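Local coordinates for ORF131 protein (Ralstonia metallidurans, PDB 2WTP) that binds copper, probably changes conformation on doing so, and probably contributes to heavy-metal resistance, at residues Arg99-Asp104 with Val120-Ser125; Ala60-Asp65 with Glu79-Arg84. All blocks are in the same frame, centred on the assembly; numbering follows the deposited sequence. Where two conformers were deposited one is given.

Contact 1 of 2, residues Arg99-Asp104 with Val120-Ser125; sequences RDTSVD and VYIDRS. With MG (magnesium ion), chain F; CU (copper (II) ion), chain O.
T101-V103 pair with V120-I122 as antiparallel strands, with 101-104 an outer strand, within this chain, beside 119-123 in a three-stranded mixed sheet, and the pairing runs on into a metal site at its D123 end. The short strand axes make an angle of 151°. T101 with I122 and V103 with V120 are hydrogen-bonded pairs, each closed in both directions; I122 N to T101 O is 2.7 Å and V120 N to V103 O is 2.8 Å. S102 and Y121 form the non-hydrogen-bonded pair between them. On the face carrying T101, V103, V120 and I122, V103 CG1 meets I122 CD1 at 4.0 Å, and Y51, V75 and F94 add to this apolar layer.

On the other face, Y121 donates its OH to D100 OD2 at 2.8 Å. This oxygen lies at the edge of the phenol ring, in its plane, and is met on its anti side, while carboxylate and ring planes stand 77° apart. R124 N donates to the other oxygen, D100 OD1, at 3.0 Å, so each oxygen has a protein donor and the carboxylate's rotation is restrained. Waters on the magnesium ion also donate to both oxygens, which makes D100 a second-shell residue of the magnesium site.

D123 lies beside D100 and points the same way, bringing D100 OD1 and D123 OD1 to 3.2 Å; the magnesium ion probably offsets this approach of two acceptors. With CG anti to the backbone N (chi1 -176°), D123 splits its carboxylate between two metals: OD1 is 2.1 Å from magnesium and OD2 is 2.1 Å from copper. D123 of the second subunit also binds this copper, an arrangement characteristic of a carboxylate-bridged metal site at a dimer interface.

Contact 2 of 2, residues Ala60-Asp65 with Glu79-Arg84; sequences ASRIID and ETVAFR
I63-D65 pair with A82-R84 as parallel strands at the edge of the four-stranded mixed sheet, 63-65 being an outermost strand in this chain beside 80-85. The short axes differ by 32°. The alternating bonds establish the parallel register: A82 N reaches R62 O at 3.0 Å, I64 N reaches A82 O at 2.7 Å, and R84 N reaches I64 O at 2.8 Å. S61 N donates to T80 O, adding one more backbone bond nearer the start of both segments.

Side chains of the paired strands divide between the two faces. On one, I63 CG2 touches R84 CB, with I89 packing on A82 and R84; A60 CB, from the loop before, meets A82 CB at 3.7 Å. On the other, I64 CD1 meets V81 CG1 at 3.6 Å, and the I64 side chain lies beside that of F83, pointing the same way; the F83 ring is also contacted by F94, M109 and L112.

R62 and E79 form a salt bridge at the start of the pair. R62 CG lies between the backbone N and the carbonyl carbon (chi1 59°), and the chain then runs extended from CG to NE. The guanidinium grips E79 side-on: NE at 2.9 Å and NH2 at 3.1 Å both converge on OE2, on its syn side and from the same face of the carboxylate, with the two planes only 10° apart. NH2 also has a weak bond to OE1.

Further partners help hold both groups. N74 O accepts from R62 NH2, D76 N donates to E79 OE1, and Y72 of the second subunit bonds through its OH to E79 OE2 and to S61 OG, tying the bridge to the dimer interface. Over one face of the R62 guanidinium, offset toward its rim, sits I64 CD1, 3.6 Å above the plane.

How the contacts relate
Contact 2 precedes contact 1 along the chain, and the two belong to different sheets: their centres are 16 Å apart and their nearest atoms about 5 Å, without touching. Strand 72-76 lies between them. It pairs with 119-123 of contact 1, while its V75 side chain packs on V120 and I122 on one hand and on R62 and V81 of contact 2 on the other. F94 likewise touches both V120 and F83. Only contact 1 supplies a metal ligand; the E79 side chain remains about 10 Å from the copper ion and about 11 Å from magnesium. Both nevertheless reach the second subunit, contact 1 through shared copper and contact 2 through Y72 and K67 of that chain.

Contact 1 of 2, residues Arg99-Asp104 with Val120-Ser125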
ATOM      1  N   ARG A  99     -12.040   1.911  13.027  1.00 11.21           N
ATOM      2  CA  ARG A  99     -11.842   3.090  12.215  1.00 10.74           C
ATOM      3  C   ARG A  99     -10.459   3.003  11.627  1.00  9.75           C
ATOM      4  O   ARG A  99      -9.575   2.259  12.120  1.00  9.61           O
ATOM      5  CB  ARG A  99     -11.976   4.395  13.017  1.00 14.41           C
ATOM      6  CG  ARG A  99     -11.056   4.498  14.087  1.00 17.05           C
ATOM      7  CD  ARG A  99     -11.263   5.839  14.914  1.00 25.44           C
ATOM      8  NE  ARG A  99     -12.567   5.916  15.574  1.00 41.83           N
ATOM      9  CZ  ARG A  99     -12.816   5.422  16.791  1.00 51.30           C
ATOM     10  NH1 ARG A  99     -11.855   4.810  17.471  1.00 50.36           N
ATOM     11  NH2 ARG A  99     -14.025   5.510  17.318  1.00 56.98           N
ATOM     12  N   ASP A 100     -10.215   3.796  10.582  1.00  9.29           N
ATOM     13  CA  ASP A 100      -8.846   3.841  10.023  1.00  8.54           C
ATOM     14  C   ASP A 100      -7.829   4.227  11.087  1.00  8.43           C
ATOM     15  O   ASP A 100      -8.148   5.107  11.994  1.00 10.59           O
ATOM     16  CB  ASP A 100      -8.723   4.920   8.935  1.00 12.50           C
ATOM     17  CG  ASP A 100      -9.553   4.653   7.731  1.00 13.38           C
ATOM     18  OD1 ASP A 100     -10.326   3.667   7.586  1.00 11.27           O
ATOM     19  OD2 ASP A 100      -9.406   5.413   6.750  1.00 16.49           O
ATOM     20  N   THR A 101      -6.667   3.584  11.070  1.00  8.21           N
ATOM     21  CA  THR A 101      -5.668   3.920  12.067  1.00  8.58           C
ATOM     22  C   THR A 101      -4.298   3.635  11.483  1.00 11.39           C
ATOM     23  O   THR A 101      -4.196   2.920  10.484  1.00 13.64           O
ATOM     24  CB  THR A 101      -5.969   3.099  13.328  1.00 10.41           C
ATOM     25  OG1 THR A 101      -5.121   3.459  14.397  1.00 11.49           O
ATOM     26  CG2 THR A 101      -5.705   1.597  13.121  1.00 13.66           C
ATOM     27  N   SER A 102      -3.266   4.153  12.045  1.00  8.50           N
ATOM     28  CA  SER A 102      -1.958   3.816  11.602  1.00  8.45           C
ATOM     29  C   SER A 102      -1.018   3.373  12.702  1.00  8.28           C
ATOM     30  O   SER A 102      -1.276   3.619  13.915  1.00  8.21           O
ATOM     31  CB  SER A 102      -1.308   5.015  10.874  1.00  8.80           C
ATOM     32  OG  SER A 102      -0.890   6.068  11.778  1.00  9.72           O
ATOM     33  N   VAL A 103       0.067   2.682  12.314  1.00  8.16           N
ATOM     34  CA  VAL A 103       1.082   2.275  13.289  1.00  8.01           C
ATOM     35  C   VAL A 103       2.438   2.323  12.657  1.00  8.38           C
ATOM     36  O   VAL A 103       2.547   2.074  11.437  1.00  8.38           O
ATOM     37  CB  VAL A 103       0.711   0.855  13.874  1.00  9.15           C
ATOM     38  CG1 VAL A 103       0.701  -0.220  12.797  1.00 10.05           C
ATOM     39  CG2 VAL A 103       1.693   0.490  15.027  1.00 10.07           C
ATOM     40  N   ASP A 104       3.491   2.543  13.450  1.00  8.26           N
ATOM     41  CA  ASP A 104       4.831   2.482  12.837  1.00  8.38           C
ATOM     42  C   ASP A 104       5.256   1.074  12.594  1.00  8.10           C
ATOM     43  O   ASP A 104       5.237   0.281  13.547  1.00  8.15           O
ATOM     44  CB  ASP A 104       5.855   3.209  13.756  1.00 10.95           C
ATOM     45  CG  ASP A 104       7.160   3.549  12.970  1.00 15.91           C
ATOM     46  OD1 ASP A 104       7.931   2.648  12.653  1.00 14.51           O
ATOM     47  OD2 ASP A 104       7.360   4.706  12.600  1.00 17.29           O
ATOM     48  N   VAL A 120       2.285   2.375   8.671  1.00  8.58           N
ATOM     49  CA  VAL A 120       1.267   1.551   7.976  1.00  8.41           C
ATOM     50  C   VAL A 120      -0.109   2.123   8.248  1.00  8.37           C
ATOM     51  O   VAL A 120      -0.512   2.276   9.402  1.00  9.31           O
ATOM     52  CB  VAL A 120       1.301   0.131   8.542  1.00  9.19           C
ATOM     53  CG1 VAL A 120       0.324  -0.761   7.715  1.00  9.88           C
ATOM     54  CG2 VAL A 120       2.739  -0.410   8.383  1.00 11.01           C
ATOM     55  N   TYR A 121      -0.835   2.492   7.189  1.00  8.82           N
ATOM     56  CA  TYR A 121      -2.199   3.013   7.315  1.00  8.64           C
ATOM     57  C   TYR A 121      -3.134   1.824   7.161  1.00  8.89           C
ATOM     58  O   TYR A 121      -3.161   1.226   6.071  1.00  9.31           O
ATOM     59  CB  TYR A 121      -2.380   4.039   6.183  1.00  9.63           C
ATOM     60  CG  TYR A 121      -3.650   4.814   6.344  1.00  9.74           C
ATOM     61  CD1 TYR A 121      -3.611   6.147   6.730  1.00  9.43           C
ATOM     62  CD2 TYR A 121      -4.893   4.213   6.065  1.00 11.33           C
ATOM     63  CE1 TYR A 121      -4.785   6.855   6.894  1.00 12.35           C
ATOM     64  CE2 TYR A 121      -6.136   4.972   6.205  1.00 11.24           C
ATOM     65  CZ  TYR A 121      -5.985   6.284   6.666  1.00  9.89           C
ATOM     66  OH  TYR A 121      -7.157   7.015   6.781  1.00 14.42           O
ATOM     67  N   ILE A 122      -3.930   1.529   8.156  1.00  8.48           N
ATOM     68  CA  ILE A 122      -4.803   0.338   8.200  1.00  9.39           C
ATOM     69  C   ILE A 122      -6.247   0.812   7.983  1.00  8.90           C
ATOM     70  O   ILE A 122      -6.792   1.612   8.743  1.00  9.50           O
ATOM     71  CB  ILE A 122      -4.712  -0.431   9.576  1.00  7.46           C
ATOM     72  CG1 ILE A 122      -3.242  -0.812   9.850  1.00  7.22           C
ATOM     73  CG2 ILE A 122      -5.588  -1.655   9.385  1.00  8.11           C
ATOM     74  CD1 ILE A 122      -2.972  -1.109  11.372  1.00  8.67           C
ATOM     75  N   ASP A 123      -6.865   0.406   6.876  1.00  9.05           N
ATOM     76  CA  ASP A 123      -8.235   0.781   6.605  1.00  9.59           C
ATOM     77  C   ASP A 123      -9.193   0.025   7.522  1.00  8.58           C
ATOM     78  O   ASP A 123      -8.947  -1.093   7.960  1.00  9.56           O
ATOM     79  CB  ASP A 123      -8.512   0.334   5.186  1.00 11.72           C
ATOM     80  CG  ASP A 123      -9.861   0.718   4.671  1.00 18.29           C
ATOM     81  OD1 ASP A 123     -10.277   1.852   4.892  1.00 16.19           O
ATOM     82  OD2 ASP A 123     -10.429  -0.081   3.941  1.00 19.08           O
ATOM     83  N   ARG A 124     -10.297   0.691   7.847  1.00  9.07           N
ATOM     84  CA  ARG A 124     -11.398   0.203   8.699  0.50  8.69           C
ATOM     85  C   ARG A 124     -11.882  -1.136   8.212  1.00  9.44           C
ATOM     86  O   ARG A 124     -11.977  -1.386   6.994  1.00  9.87           O
ATOM     87  CB  ARG A 124     -12.495   1.285   8.654  0.50 12.87           C
ATOM     88  CG  ARG A 124     -13.812   0.920   9.234  0.50 28.36           C
ATOM     89  CD  ARG A 124     -14.661   2.173   9.333  0.50 25.59           C
ATOM     90  NE  ARG A 124     -16.081   1.869   9.244  0.50 49.46           N
ATOM     91  CZ  ARG A 124     -16.622   0.765   9.737  0.50 48.68           C
ATOM     92  NH1 ARG A 124     -15.849  -0.115  10.374  0.50 41.54           N
ATOM     93  NH2 ARG A 124     -17.930   0.553   9.618  0.50 42.53           N
ATOM     94  N   SER A 125     -12.289  -2.009   9.153  1.00  9.86           N
ATOM     95  CA  SER A 125     -12.890  -3.287   8.838  1.00 10.69           C
ATOM     96  C   SER A 125     -14.337  -3.272   8.393  1.00 10.64           C
ATOM     97  O   SER A 125     -15.135  -2.546   8.937  1.00 15.43           O
ATOM     98  CB  SER A 125     -12.751  -4.072  10.149  1.00 10.51           C
ATOM     99  OG  SER A 125     -13.412  -5.338   9.954  1.00 10.95           O
TER
HETATM  100 MG    MG F1110     -11.163   3.514   3.864  0.70 15.21          MG
HETATM  101 CU    CU O1108     -12.254   0.531   3.121  0.65 13.32          CU
HETATM  102  O   HOH W   1     -12.023   4.061   5.612  0.85 18.86           O
HETATM  103  O   HOH W   2      -9.442   4.464   4.221  0.85 16.82           O
HETATM  104  O   HOH W   3     -10.792   5.731   5.059  0.85 22.44           O
HETATM  105  O   HOH W   4     -13.237   3.055   3.227  1.00 29.81           O
HETATM  106  O   HOH W   5     -11.554   5.267   2.574  0.85 26.14           O

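Contact 2 of 2, residues Ala60-Asp65 with Glu79-Arg84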
ATOM      1  N   ALA A  60       1.067 -14.704   3.208  1.00  8.10           N
ATOM      2  CA  ALA A  60       0.929 -13.307   2.774  1.00  7.96           C
ATOM      3  C   ALA A  60       0.458 -13.228   1.341  1.00  9.49           C
ATOM      4  O   ALA A  60       0.869 -14.001   0.478  1.00  9.44           O
ATOM      5  CB  ALA A  60       2.319 -12.643   2.900  1.00  9.35           C
ATOM      6  N   SER A  61      -0.327 -12.176   1.066  1.00  8.76           N
ATOM      7  CA  SER A  61      -0.885 -11.990  -0.271  1.00  8.25           C
ATOM      8  C   SER A  61       0.008 -11.073  -1.106  1.00  8.44           C
ATOM      9  O   SER A  61      -0.196 -10.957  -2.312  1.00  8.55           O
ATOM     10  CB  SER A  61      -2.278 -11.377  -0.256  1.00  8.73           C
ATOM     11  OG  SER A  61      -2.386 -10.339   0.650  1.00 10.81           O
ATOM     12  N   ARG A  62       0.999 -10.409  -0.519  1.00  8.22           N
ATOM     13  CA  ARG A  62       1.995  -9.624  -1.276  1.00  8.60           C
ATOM     14  C   ARG A  62       3.250  -9.415  -0.407  1.00  8.66           C
ATOM     15  O   ARG A  62       3.136  -9.598   0.818  1.00  8.52           O
ATOM     16  CB  ARG A  62       1.471  -8.287  -1.743  1.00  8.60           C
ATOM     17  CG  ARG A  62       0.994  -7.399  -0.565  1.00  8.61           C
ATOM     18  CD  ARG A  62       0.637  -5.925  -1.033  1.00 10.18           C
ATOM     19  NE  ARG A  62      -0.158  -5.284   0.011  1.00  9.59           N
ATOM     20  CZ  ARG A  62      -0.290  -3.980   0.096  1.00 10.20           C
ATOM     21  NH1 ARG A  62       0.415  -3.179  -0.663  1.00  9.71           N
ATOM     22  NH2 ARG A  62      -1.146  -3.514   0.991  1.00 10.79           N
ATOM     23  N   ILE A  63       4.345  -9.033  -1.027  1.00  9.04           N
ATOM     24  CA  ILE A  63       5.582  -8.699  -0.266  1.00  9.28           C
ATOM     25  C   ILE A  63       5.862  -7.250  -0.614  1.00 10.91           C
ATOM     26  O   ILE A  63       5.933  -6.839  -1.834  1.00 11.79           O
ATOM     27  CB  ILE A  63       6.746  -9.548  -0.769  1.00  9.73           C
ATOM     28  CG1 ILE A  63       6.490 -10.978  -0.463  1.00 12.78           C
ATOM     29  CG2 ILE A  63       8.021  -9.154  -0.047  1.00 13.31           C
ATOM     30  CD1 ILE A  63       7.511 -11.955  -1.121  1.00 19.54           C
ATOM     31  N   ILE A  64       5.972  -6.401   0.434  1.00 11.69           N
ATOM     32  CA  ILE A  64       6.239  -4.954   0.218  1.00 12.17           C
ATOM     33  C   ILE A  64       7.741  -4.774   0.530  1.00  9.98           C
ATOM     34  O   ILE A  64       8.225  -5.139   1.602  1.00 12.23           O
ATOM     35  CB  ILE A  64       5.405  -4.127   1.213  1.00 10.43           C
ATOM     36  CG1 ILE A  64       3.923  -4.215   0.826  1.00 10.16           C
ATOM     37  CG2 ILE A  64       5.821  -2.637   1.102  1.00 16.00           C
ATOM     38  CD1 ILE A  64       3.018  -3.472   1.770  1.00 16.07           C
ATOM     39  N   ASP A  65       8.496  -4.227  -0.426  1.00 15.81           N
ATOM     40  CA  ASP A  65       9.901  -3.898  -0.207  0.50 16.45           C
ATOM     41  C   ASP A  65       9.998  -2.618   0.666  1.00 14.77           C
ATOM     42  O   ASP A  65       9.391  -1.593   0.388  1.00 20.91           O
ATOM     43  CB  ASP A  65      10.552  -3.622  -1.600  0.50 23.62           C
ATOM     44  CG  ASP A  65      12.058  -3.764  -1.593  0.50 43.32           C
ATOM     45  OD1 ASP A  65      12.625  -4.166  -0.562  0.50 35.04           O
ATOM     46  OD2 ASP A  65      12.679  -3.466  -2.637  0.50 53.97           O
ATOM     47  N   GLU A  79      -5.623  -7.977   6.454  1.00  7.31           N
ATOM     48  CA  GLU A  79      -4.674  -8.409   5.380  1.00  7.26           C
ATOM     49  C   GLU A  79      -3.417  -9.012   5.930  1.00  7.03           C
ATOM     50  O   GLU A  79      -2.934  -8.538   7.022  1.00  7.42           O
ATOM     51  CB  GLU A  79      -4.312  -7.152   4.585  1.00  8.67           C
ATOM     52  CG  GLU A  79      -3.593  -7.399   3.192  1.00  9.68           C
ATOM     53  CD  GLU A  79      -3.222  -6.098   2.416  1.00 12.59           C
ATOM     54  OE1 GLU A  79      -3.585  -5.027   2.828  1.00 12.94           O
ATOM     55  OE2 GLU A  79      -2.494  -6.241   1.406  1.00 14.27           O
ATOM     56  N   THR A  80      -2.853 -10.027   5.285  1.00  8.17           N
ATOM     57  CA  THR A  80      -1.591 -10.607   5.706  1.00  7.72           C
ATOM     58  C   THR A  80      -0.568 -10.177   4.653  1.00  8.51           C
ATOM     59  O   THR A  80      -0.687 -10.460   3.472  1.00  9.84           O
ATOM     60  CB  THR A  80      -1.607 -12.147   5.793  1.00 10.30           C
ATOM     61  OG1 THR A  80      -2.594 -12.519   6.767  1.00 10.80           O
ATOM     62  CG2 THR A  80      -0.234 -12.662   6.268  1.00 11.53           C
ATOM     63  N   VAL A  81       0.438  -9.434   5.112  1.00  8.72           N
ATOM     64  CA  VAL A  81       1.431  -8.749   4.234  1.00  9.02           C
ATOM     65  C   VAL A  81       2.783  -9.118   4.701  1.00  8.54           C
ATOM     66  O   VAL A  81       3.057  -9.118   5.948  1.00 10.86           O
ATOM     67  CB  VAL A  81       1.264  -7.191   4.361  1.00 10.50           C
ATOM     68  CG1 VAL A  81       2.261  -6.511   3.463  1.00 13.43           C
ATOM     69  CG2 VAL A  81      -0.168  -6.768   3.942  1.00 11.74           C
ATOM     70  N   ALA A  82       3.668  -9.411   3.766  1.00  8.04           N
ATOM     71  CA  ALA A  82       5.067  -9.625   4.129  1.00 10.77           C
ATOM     72  C   ALA A  82       5.874  -8.417   3.752  1.00  9.45           C
ATOM     73  O   ALA A  82       5.534  -7.680   2.774  1.00 12.01           O
ATOM     74  CB  ALA A  82       5.595 -10.887   3.370  1.00 10.58           C
ATOM     75  N   PHE A  83       6.824  -8.080   4.626  1.00  9.19           N
ATOM     76  CA  PHE A  83       7.670  -6.922   4.394  1.00  9.49           C
ATOM     77  C   PHE A  83       9.099  -7.389   4.242  1.00 10.52           C
ATOM     78  O   PHE A  83       9.566  -8.232   5.033  1.00 13.16           O
ATOM     79  CB  PHE A  83       7.575  -6.000   5.608  1.00  9.31           C
ATOM     80  CG  PHE A  83       6.197  -5.354   5.786  1.00  9.82           C
ATOM     81  CD1 PHE A  83       5.891  -4.153   5.175  1.00  8.77           C
ATOM     82  CD2 PHE A  83       5.180  -6.038   6.495  1.00  9.88           C
ATOM     83  CE1 PHE A  83       4.600  -3.559   5.377  1.00  8.20           C
ATOM     84  CE2 PHE A  83       3.923  -5.495   6.667  1.00  8.86           C
ATOM     85  CZ  PHE A  83       3.620  -4.242   6.082  1.00  9.89           C
ATOM     86  N   ARG A  84       9.766  -6.865   3.254  1.00 10.23           N
ATOM     87  CA  ARG A  84      11.120  -7.322   2.868  0.60 10.74           C
ATOM     88  C   ARG A  84      12.140  -6.213   3.045  1.00 12.04           C
ATOM     89  O   ARG A  84      11.914  -5.106   2.567  1.00 14.21           O
ATOM     90  CB  ARG A  84      11.065  -7.778   1.387  0.60 15.78           C
ATOM     91  CG  ARG A  84      12.447  -7.890   0.654  0.60 20.55           C
ATOM     92  CD  ARG A  84      12.417  -8.789  -0.742  0.60 25.24           C
ATOM     93  NE  ARG A  84      13.470  -9.874  -0.630  0.60 19.22           N
ATOM     94  CZ  ARG A  84      13.229 -11.150  -0.438  0.60 25.11           C
ATOM     95  NH1 ARG A  84      11.990 -11.586  -0.507  0.60 26.04           N
ATOM     96  NH2 ARG A  84      14.215 -12.026  -0.237  0.60 29.08           N
TER
HETATM   97  O   HOH W   6      -4.143 -10.984   2.823  1.00 11.97           O